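Local coordinates for protein lipocalin (Argas monolakensis, PDB 3BRN) that binds serotonin within its lipocalin barrel and is probably one of the biogenic amine-binding proteins of soft ticks, at residues Y16-G21 against D80-T85; Y28-T33 against S122-Q127; G61-G66 against Y152-P157. One frame throughout, in Å; residues are numbered along the deposited sequence.

Overall arrangement
Contacts 1 and 2 are buried and contact 3 is at the surface. All three reach the same curled antiparallel sheet of the lipocalin barrel. Contact 1 places helix 15-20 against strand 81-85 at bound serotonin, joining aliphatic packing to a polar grip on the amine. Contact 2 sets strand 26-32 against the loop after strand 115-120, through one isoleucine on a tyrosine and an arginine. Contact 3 holds the C-terminal segment on the end of strand 55-64, through leucine, proline and tyrosine carbons. Contacts 1 and 2 lie on opposite sides of the chain's centre. Contacts 2 and 3 touch, with a probable hydrogen bond from Y28 OH to P154 O.

Contact 1 of 3, residues Y16-G21 against D80-T85. With SRO (serotonin), chain C.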
loop_
_atom_site.group_PDB
_atom_site.type_symbol
_atom_site.label_atom_id
_atom_site.label_comp_id
_atom_site.label_asym_id
_atom_site.label_seq_id
_atom_site.Cartn_x
_atom_site.Cartn_y
_atom_site.Cartn_z
ATOM N N TYR A 16 -0.364 -11.905 -3.102
ATOM C CA TYR A 16 0.223 -12.432 -1.876
ATOM C C TYR A 16 1.687 -11.986 -1.703
ATOM O O TYR A 16 2.088 -11.611 -0.610
ATOM C CB TYR A 16 0.061 -13.960 -1.757
ATOM C CG TYR A 16 1.060 -14.753 -2.536
ATOM C CD1 TYR A 16 0.803 -15.124 -3.849
ATOM C CD2 TYR A 16 2.197 -15.266 -1.921
ATOM C CE1 TYR A 16 1.684 -15.913 -4.546
ATOM C CE2 TYR A 16 3.089 -16.049 -2.618
ATOM C CZ TYR A 16 2.826 -16.366 -3.932
ATOM O OH TYR A 16 3.724 -17.104 -4.660
ATOM N N LYS A 17 2.445 -11.920 -2.797
ATOM C CA LYS A 17 3.817 -11.421 -2.735
ATOM C C LYS A 17 3.890 -9.928 -2.415
ATOM O O LYS A 17 4.792 -9.481 -1.713
ATOM C CB LYS A 17 4.572 -11.724 -4.032
ATOM C CG LYS A 17 5.043 -13.160 -4.153
ATOM C CD LYS A 17 5.042 -13.613 -5.588
ATOM C CE LYS A 17 5.791 -14.916 -5.756
ATOM N NZ LYS A 17 7.235 -14.675 -6.005
ATOM N N SER A 18 2.974 -9.142 -2.968
ATOM C CA SER A 18 2.900 -7.737 -2.624
ATOM C C SER A 18 2.581 -7.544 -1.126
ATOM O O SER A 18 3.202 -6.732 -0.438
ATOM C CB SER A 18 1.833 -7.032 -3.482
ATOM O OG SER A 18 1.645 -5.706 -3.018
ATOM N N VAL A 19 1.563 -8.241 -0.645
ATOM C CA VAL A 19 1.108 -8.090 0.733
ATOM C C VAL A 19 2.150 -8.607 1.742
ATOM O O VAL A 19 2.322 -8.034 2.815
ATOM C CB VAL A 19 -0.237 -8.814 0.946
ATOM C CG1 VAL A 19 -0.623 -8.848 2.431
ATOM C CG2 VAL A 19 -1.328 -8.186 0.073
ATOM N N ASN A 20 2.875 -9.655 1.419
ATOM C CA ASN A 20 3.986 -10.061 2.250
ATOM C C ASN A 20 5.173 -9.156 2.185
ATOM O O ASN A 20 5.852 -8.991 3.138
ATOM C CB ASN A 20 4.450 -11.441 1.862
ATOM C CG ASN A 20 3.502 -12.495 2.238
ATOM O OD1 ASN A 20 2.792 -12.403 3.191
ATOM N ND2 ASN A 20 3.520 -13.541 1.489
ATOM N N GLY A 21 5.458 -8.621 1.024
ATOM C CA GLY A 21 6.550 -7.679 0.851
ATOM C C GLY A 21 7.888 -8.264 1.265
ATOM O O GLY A 21 8.108 -9.467 1.129
ATOM N N ASP A 80 -3.865 -10.764 -8.993
ATOM C CA ASP A 80 -3.445 -9.415 -8.623
ATOM C C ASP A 80 -4.421 -8.661 -7.722
ATOM O O ASP A 80 -4.286 -7.449 -7.540
ATOM C CB ASP A 80 -3.115 -8.581 -9.874
ATOM C CG ASP A 80 -4.321 -8.378 -10.783
ATOM O OD1 ASP A 80 -5.386 -8.964 -10.500
ATOM O OD2 ASP A 80 -4.195 -7.662 -11.805
ATOM N N LYS A 81 -5.336 -9.384 -7.083
ATOM C CA LYS A 81 -6.350 -8.751 -6.235
ATOM C C LYS A 81 -6.074 -8.861 -4.735
ATOM O O LYS A 81 -5.838 -9.950 -4.211
ATOM C CB LYS A 81 -7.740 -9.322 -6.523
ATOM C CG LYS A 81 -8.176 -9.208 -7.966
ATOM C CD LYS A 81 -8.225 -7.764 -8.410
ATOM C CE LYS A 81 -8.453 -7.698 -9.924
ATOM N NZ LYS A 81 -8.853 -6.325 -10.336
ATOM N N ILE A 82 -6.101 -7.715 -4.062
ATOM C CA ILE A 82 -6.084 -7.649 -2.599
ATOM C C ILE A 82 -7.483 -7.235 -2.160
ATOM O O ILE A 82 -7.945 -6.137 -2.483
ATOM C CB ILE A 82 -5.070 -6.597 -2.077
ATOM C CG1 ILE A 82 -3.638 -6.996 -2.458
ATOM C CG2 ILE A 82 -5.178 -6.429 -0.540
ATOM C CD1 ILE A 82 -2.615 -5.886 -2.223
ATOM N N GLU A 83 -8.213 -8.184 -1.585
ATOM C CA GLU A 83 -9.601 -7.951 -1.198
ATOM C C GLU A 83 -9.709 -7.755 0.300
ATOM O O GLU A 83 -9.351 -8.641 1.073
ATOM C CB GLU A 83 -10.481 -9.124 -1.632
ATOM C CG GLU A 83 -11.941 -8.960 -1.231
ATOM C CD GLU A 83 -12.629 -7.823 -1.969
ATOM O OE1 GLU A 83 -12.332 -7.630 -3.165
ATOM O OE2 GLU A 83 -13.488 -7.148 -1.363
ATOM N N VAL A 84 -10.158 -6.572 0.709
ATOM C CA VAL A 84 -10.192 -6.220 2.111
ATOM C C VAL A 84 -11.638 -6.181 2.613
ATOM O O VAL A 84 -12.543 -5.759 1.881
ATOM C CB VAL A 84 -9.498 -4.861 2.392
ATOM C CG1 VAL A 84 -9.829 -4.377 3.792
ATOM C CG2 VAL A 84 -7.998 -4.990 2.224
ATOM N N THR A 85 -11.859 -6.832 3.754
ATOM C CA THR A 85 -13.178 -6.878 4.394
ATOM C C THR A 85 -13.059 -6.476 5.862
ATOM O O THR A 85 -12.152 -6.922 6.567
ATOM C CB THR A 85 -13.811 -8.302 4.295
ATOM O OG1 THR A 85 -12.803 -9.294 4.495
ATOM C CG2 THR A 85 -14.403 -8.522 2.952
HETATM O OH SRO C . -2.790 -5.862 3.661
HETATM C CZ3 SRO C . -2.958 -4.879 2.717
HETATM C CH2 SRO C . -4.262 -4.490 2.422
HETATM C CZ2 SRO C . -4.499 -3.415 1.562
HETATM C CE2 SRO C . -3.391 -2.821 0.976
HETATM N NE1 SRO C . -3.217 -1.825 0.070
HETATM C CD1 SRO C . -1.893 -1.631 -0.134
HETATM C CG SRO C . -1.184 -2.554 0.637
HETATM C CD2 SRO C . -2.139 -3.307 1.314
HETATM C CE3 SRO C . -1.944 -4.296 2.150
HETATM C CB SRO C . 0.316 -2.713 0.675
HETATM C CA SRO C . 0.727 -4.069 0.068
HETATM N NZ SRO C . 2.166 -4.257 0.276
#
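I82 and V19 meet beside the flat indole of serotonin, and both also touch the ligand. I82 CG2 lies over one face of the six-membered ring, shifted toward its rim, and is 3.7 Å from serotonin CH2. V84 CG2 comes instead to the edge, close to the ring plane, at 3.8 Å from the same CH2 atom of serotonin. V19 CG1 approaches the hydroxyl end of the ligand, 3.9 Å from serotonin OH.

The branches of I82 divide the work. CG2 is turned to the indole. CG1, beside the backbone N (chi1 -64°), carries an extended chain whose CD1 turns to the helix. There I82 CD1 meets V19 CG2 at 3.5 Å, slightly tighter than usual van der Waals contact. The two side chains cross obliquely.

At the other end of the ligand, serotonin NZ donates a hydrogen bond to S18 O, 2.8 Å long. This carbonyl sits near the C-terminal end of the helix, where the helix dipole would probably favour a positively charged amine. S18 OG is 3.6 Å from serotonin NZ, and makes a weak hydrogen bond to D106, which is itself hydrogen-bonded to serotonin.

The arrangement is one wall of the amine pocket inside a lipocalin barrel. Helix 15-20 lies against the sheet, with V19 also on V77 of strand 67-78 and S18 on M108 of strand 105-109. I82 faces inward from strand 81-85, which pairs antiparallel with strands 67-78 and 93-97, and it touches M108 too.

Contact 2 of 3, residues Y28-T33 against S122-Q127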
loop_
_atom_site.group_PDB
_atom_site.type_symbol
_atom_site.label_atom_id
_atom_site.label_comp_id
_atom_site.label_asym_id
_atom_site.label_seq_id
_atom_site.Cartn_x
_atom_site.Cartn_y
_atom_site.Cartn_z
ATOM N N TYR A 28 3.499 2.587 4.240
ATOM C CA TYR A 28 2.765 3.831 4.358
ATOM C C TYR A 28 2.091 4.095 3.033
ATOM O O TYR A 28 2.708 3.877 1.996
ATOM C CB TYR A 28 3.712 4.998 4.598
ATOM C CG TYR A 28 4.300 5.050 5.979
ATOM C CD1 TYR A 28 5.560 4.538 6.229
ATOM C CD2 TYR A 28 3.606 5.641 7.031
ATOM C CE1 TYR A 28 6.149 4.681 7.465
ATOM C CE2 TYR A 28 4.167 5.723 8.296
ATOM C CZ TYR A 28 5.437 5.242 8.498
ATOM O OH TYR A 28 6.042 5.366 9.730
ATOM N N LEU A 29 0.922 4.735 3.073
ATOM C CA LEU A 29 0.316 5.220 1.833
ATOM C C LEU A 29 1.023 6.540 1.557
ATOM O O LEU A 29 0.895 7.466 2.343
ATOM C CB LEU A 29 -1.187 5.440 1.986
ATOM C CG LEU A 29 -1.909 6.140 0.812
ATOM C CD1 LEU A 29 -1.699 5.317 -0.447
ATOM C CD2 LEU A 29 -3.398 6.175 1.135
ATOM N N ARG A 30 1.938 6.527 0.581
ATOM C CA ARG A 30 2.808 7.663 0.298
ATOM C C ARG A 30 2.128 8.739 -0.549
ATOM O O ARG A 30 2.273 9.934 -0.279
ATOM C CB ARG A 30 4.110 7.183 -0.364
ATOM C CG ARG A 30 5.092 8.286 -0.779
ATOM C CD ARG A 30 5.552 9.161 0.405
ATOM N NE ARG A 30 6.407 10.257 -0.050
ATOM C CZ ARG A 30 5.966 11.361 -0.651
ATOM N NH1 ARG A 30 4.668 11.554 -0.848
ATOM N NH2 ARG A 30 6.824 12.285 -1.044
ATOM N N LYS A 31 1.499 8.328 -1.648
ATOM C CA LYS A 31 0.773 9.278 -2.507
ATOM C C LYS A 31 -0.518 8.622 -2.954
ATOM O O LYS A 31 -0.521 7.433 -3.238
ATOM C CB LYS A 31 1.589 9.625 -3.761
ATOM C CG LYS A 31 2.991 10.177 -3.507
ATOM C CD LYS A 31 3.665 10.567 -4.810
ATOM C CE LYS A 31 5.091 11.063 -4.579
ATOM N NZ LYS A 31 5.908 10.929 -5.811
ATOM N N THR A 32 -1.547 9.435 -3.211
ATOM C CA THR A 32 -2.808 8.924 -3.757
ATOM C C THR A 32 -3.480 9.987 -4.628
ATOM O O THR A 32 -3.205 11.182 -4.481
ATOM C CB THR A 32 -3.770 8.430 -2.622
ATOM O OG1 THR A 32 -5.005 7.975 -3.188
ATOM C CG2 THR A 32 -4.072 9.547 -1.615
ATOM N N THR A 33 -4.275 9.550 -5.607
ATOM C CA THR A 33 -5.104 10.478 -6.374
ATOM C C THR A 33 -6.463 10.684 -5.705
ATOM O O THR A 33 -7.322 11.373 -6.246
ATOM C CB THR A 33 -5.313 10.009 -7.840
ATOM O OG1 THR A 33 -5.928 8.713 -7.843
ATOM C CG2 THR A 33 -3.948 9.940 -8.582
ATOM N N SER A 122 10.995 0.647 5.505
ATOM C CA SER A 122 12.429 0.709 5.249
ATOM C C SER A 122 12.841 1.715 4.169
ATOM O O SER A 122 13.979 2.172 4.147
ATOM C CB SER A 122 12.988 -0.680 4.929
ATOM O OG SER A 122 12.555 -1.126 3.660
ATOM N N ALA A 123 11.928 2.068 3.267
ATOM C CA ALA A 123 12.298 2.895 2.123
ATOM C C ALA A 123 11.605 4.253 2.098
ATOM O O ALA A 123 11.852 5.057 1.212
ATOM C CB ALA A 123 12.049 2.144 0.806
ATOM N N ILE A 124 10.787 4.528 3.103
ATOM C CA ILE A 124 9.917 5.695 3.064
ATOM C C ILE A 124 10.654 7.046 3.076
ATOM O O ILE A 124 10.197 8.008 2.459
ATOM C CB ILE A 124 8.840 5.624 4.166
ATOM C CG1 ILE A 124 7.722 6.639 3.916
ATOM C CG2 ILE A 124 9.483 5.781 5.550
ATOM C CD1 ILE A 124 6.769 6.274 2.791
ATOM N N ASN A 125 11.823 7.104 3.711
ATOM C CA ASN A 125 12.592 8.359 3.783
ATOM C C ASN A 125 13.557 8.583 2.615
ATOM O O ASN A 125 14.334 9.542 2.620
ATOM C CB ASN A 125 13.352 8.473 5.118
ATOM C CG ASN A 125 12.422 8.529 6.319
ATOM O OD1 ASN A 125 12.194 7.519 6.982
ATOM N ND2 ASN A 125 11.805 9.684 6.543
ATOM N N LEU A 126 13.499 7.721 1.603
ATOM C CA LEU A 126 14.367 7.889 0.439
ATOM C C LEU A 126 13.943 9.102 -0.377
ATOM O O LEU A 126 12.821 9.594 -0.242
ATOM C CB LEU A 126 14.403 6.629 -0.437
ATOM C CG LEU A 126 14.924 5.319 0.167
ATOM C CD1 LEU A 126 15.117 4.295 -0.931
ATOM C CD2 LEU A 126 16.221 5.511 0.939
ATOM N N GLN A 127 14.861 9.615 -1.188
ATOM C CA GLN A 127 14.570 10.782 -2.011
ATOM C C GLN A 127 13.760 10.437 -3.258
ATOM O O GLN A 127 13.091 11.298 -3.831
ATOM C CB GLN A 127 15.854 11.525 -2.384
ATOM C CG GLN A 127 16.565 12.132 -1.186
ATOM C CD GLN A 127 15.605 12.865 -0.263
ATOM O OE1 GLN A 127 15.003 13.870 -0.641
ATOM N NE2 GLN A 127 15.450 12.354 0.953
#
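I124 reaches from its loop onto the side chains of Y28 and R30 in strand 26-32. Its CB starts at the tyrosine ring, with I124 CB 4.0 Å from Y28 CD1. The chain then forks. I124 CG2 goes further along the ring and is 4.0 Å from Y28 CE1. I124 CG1 is anti to the backbone N (chi1 -165°) and stays near the base of the ring, 3.8 Å from Y28 CD1. A bend at chi2, 74°, then takes the tip past the aromatic group. Here I124 CD1 touches Y28 CB at 3.8 Å, and the same I124 CD1 lies 3.9 Å from R30 CD. The methyl therefore rests on aliphatic parts of both strand residues. The side chains of I124 and Y28 cross at about a right angle.

The polar ends of Y28 and R30 turn to other residues, Y28 OH to P154 O and R30 NE to Y129 OH. Y129 OH is also hydrogen-bonded to the backbone O of I124, so one hydroxyl bridges the two segments. V119 and W149 also pack on I124.

I124 is the second residue of a type I turn from A123 to L126. A classic beta bulge interrupts strand 26-32, where R30 and K31 together stand opposite L117. Overall, the loop that leads from barrel strand 115-120 to helix 131-140 folds back on the first strand, whose pairing with 115-120 helps close the lipocalin barrel.

Contact 3 of 3, residues G61-G66 against Y152-P157; sequences GKLQNG and YCPPLP
L63 and Y152 are brought together by their first torsions. In L63, CG is anti to the backbone N (chi1 179°), which carries both methyls out toward the C-terminal segment. In Y152, CG takes the crowded position between the backbone N and the carbonyl carbon (chi1 73°). This swings the ring back toward the leucine.

The two methyls of L63 have different partners. L63 CD2 meets the tyrosine at its edge, in the ring plane, 3.7 Å from Y152 CE2. The contact is thus not a CH-pi contact over the face. L63 CD1 goes to the proline ring and is 3.5 Å from P154 CG. It also lies on the next ring carbon, with L63 CD1 3.7 Å from P154 CD. L63 CD2 comes to 4.1 Å from P154 CD, so both methyls border the pyrrolidine. The side chains of L63 and P154 cross at about a right angle. A looser approach comes from the turn, where G66 O is 4.0 Å from P154 CG.

The phenol end of Y152 is hydrogen-bonded to E39. Between Y152 and P154, C153 forms a disulfide with C40, and L63 also packs on E39 and C40. The covalent link probably helps keep the C-terminal segment close to this leucine.

The contact lies at the surface, at one end of the barrel. Strand 55-64 ends here and turns at N65 and G66, whose backbone angles fit a type I' turn, into strand 67-78. P154 touches M68 just beyond that hairpin turn. Further along, L156 and P157 lie against Y42 of strand 42-44, the other antiparallel neighbour of strand 55-64.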
loop_
_atom_site.group_PDB
_atom_site.type_symbol
_atom_site.label_atom_id
_atom_site.label_comp_id
_atom_site.label_asym_id
_atom_site.label_seq_id
_atom_site.Cartn_x
_atom_site.Cartn_y
_atom_site.Cartn_z
ATOM N N GLY A 61 -3.777 1.403 10.127
ATOM C CA GLY A 61 -3.950 2.545 10.996
ATOM C C GLY A 61 -3.610 3.860 10.359
ATOM O O GLY A 61 -3.563 3.997 9.138
ATOM N N LYS A 62 -3.372 4.835 11.216
ATOM C CA LYS A 62 -3.174 6.194 10.788
ATOM C C LYS A 62 -2.813 6.987 12.039
ATOM O O LYS A 62 -2.924 6.474 13.161
ATOM C CB LYS A 62 -4.477 6.719 10.193
ATOM C CG LYS A 62 -5.594 6.862 11.217
ATOM C CD LYS A 62 -6.781 7.583 10.616
ATOM C CE LYS A 62 -8.075 7.191 11.302
ATOM N NZ LYS A 62 -9.251 7.719 10.552
ATOM N N LEU A 63 -2.331 8.208 11.842
ATOM C CA LEU A 63 -1.947 9.070 12.950
ATOM C C LEU A 63 -3.171 9.673 13.619
ATOM O O LEU A 63 -4.093 10.150 12.952
ATOM C CB LEU A 63 -1.014 10.179 12.473
ATOM C CG LEU A 63 -0.549 11.165 13.545
ATOM C CD1 LEU A 63 0.173 10.404 14.649
ATOM C CD2 LEU A 63 0.345 12.223 12.924
ATOM N N GLN A 64 -3.165 9.668 14.949
ATOM C CA GLN A 64 -4.284 10.203 15.694
ATOM C C GLN A 64 -3.686 10.603 17.032
ATOM O O GLN A 64 -3.122 9.773 17.743
ATOM C CB GLN A 64 -5.440 9.205 15.726
ATOM C CG GLN A 64 -6.817 9.867 15.713
ATOM C CD GLN A 64 -7.950 8.868 15.881
ATOM O OE1 GLN A 64 -8.675 8.563 14.929
ATOM N NE2 GLN A 64 -8.077 8.316 17.083
ATOM N N ASN A 65 -3.775 11.896 17.332
ATOM C CA ASN A 65 -3.358 12.417 18.620
ATOM C C ASN A 65 -1.926 12.080 18.994
ATOM O O ASN A 65 -1.629 11.741 20.146
ATOM C CB ASN A 65 -4.337 11.892 19.671
ATOM C CG ASN A 65 -5.743 12.421 19.466
ATOM O OD1 ASN A 65 -5.943 13.628 19.298
ATOM N ND2 ASN A 65 -6.725 11.521 19.454
ATOM N N GLY A 66 -1.042 12.163 18.005
ATOM C CA GLY A 66 0.379 11.935 18.223
ATOM C C GLY A 66 0.770 10.470 18.174
ATOM O O GLY A 66 1.960 10.144 18.149
ATOM N N TYR A 152 7.024 13.959 9.382
ATOM C CA TYR A 152 6.609 14.046 10.787
ATOM C C TYR A 152 5.792 12.839 11.235
ATOM O O TYR A 152 5.443 12.734 12.412
ATOM C CB TYR A 152 5.794 15.322 11.043
ATOM C CG TYR A 152 4.393 15.276 10.456
ATOM C CD1 TYR A 152 4.094 15.924 9.261
ATOM C CD2 TYR A 152 3.391 14.526 11.061
ATOM C CE1 TYR A 152 2.827 15.855 8.705
ATOM C CE2 TYR A 152 2.125 14.421 10.492
ATOM C CZ TYR A 152 1.848 15.090 9.316
ATOM O OH TYR A 152 0.581 15.017 8.765
ATOM N N CYS A 153 5.419 11.969 10.295
ATOM C CA CYS A 153 4.666 10.762 10.641
ATOM C C CYS A 153 5.464 9.883 11.609
ATOM O O CYS A 153 6.639 9.615 11.379
ATOM C CB CYS A 153 4.328 9.951 9.374
ATOM S SG CYS A 153 3.016 10.652 8.315
ATOM N N PRO A 154 4.817 9.383 12.673
ATOM C CA PRO A 154 5.554 8.478 13.552
ATOM C C PRO A 154 6.004 7.213 12.808
ATOM O O PRO A 154 5.563 6.975 11.675
ATOM C CB PRO A 154 4.531 8.125 14.645
ATOM C CG PRO A 154 3.470 9.181 14.555
ATOM C CD PRO A 154 3.420 9.563 13.100
ATOM N N PRO A 155 6.965 6.474 13.382
ATOM C CA PRO A 155 7.387 5.191 12.818
ATOM C C PRO A 155 6.260 4.183 12.970
ATOM O O PRO A 155 5.344 4.403 13.762
ATOM C CB PRO A 155 8.572 4.784 13.705
ATOM C CG PRO A 155 8.986 6.033 14.412
ATOM C CD PRO A 155 7.727 6.813 14.595
ATOM N N LEU A 156 6.298 3.106 12.194
ATOM C CA LEU A 156 5.232 2.117 12.266
ATOM C C LEU A 156 5.288 1.377 13.593
ATOM O O LEU A 156 6.374 1.168 14.144
ATOM C CB LEU A 156 5.277 1.134 11.077
ATOM C CG LEU A 156 4.972 1.741 9.702
ATOM C CD1 LEU A 156 4.946 0.689 8.590
ATOM C CD2 LEU A 156 3.658 2.484 9.748
ATOM N N PRO A 157 4.109 1.102 14.172
ATOM C CA PRO A 157 3.999 0.280 15.375
ATOM C C PRO A 157 4.609 -1.108 15.157
ATOM O O PRO A 157 5.245 -1.676 16.046
ATOM C CB PRO A 157 2.482 0.175 15.601
ATOM C CG PRO A 157 1.838 0.687 14.343
ATOM C CD PRO A 157 2.809 1.643 13.744
ATOM O OXT PRO A 157 4.556 -1.669 14.062
#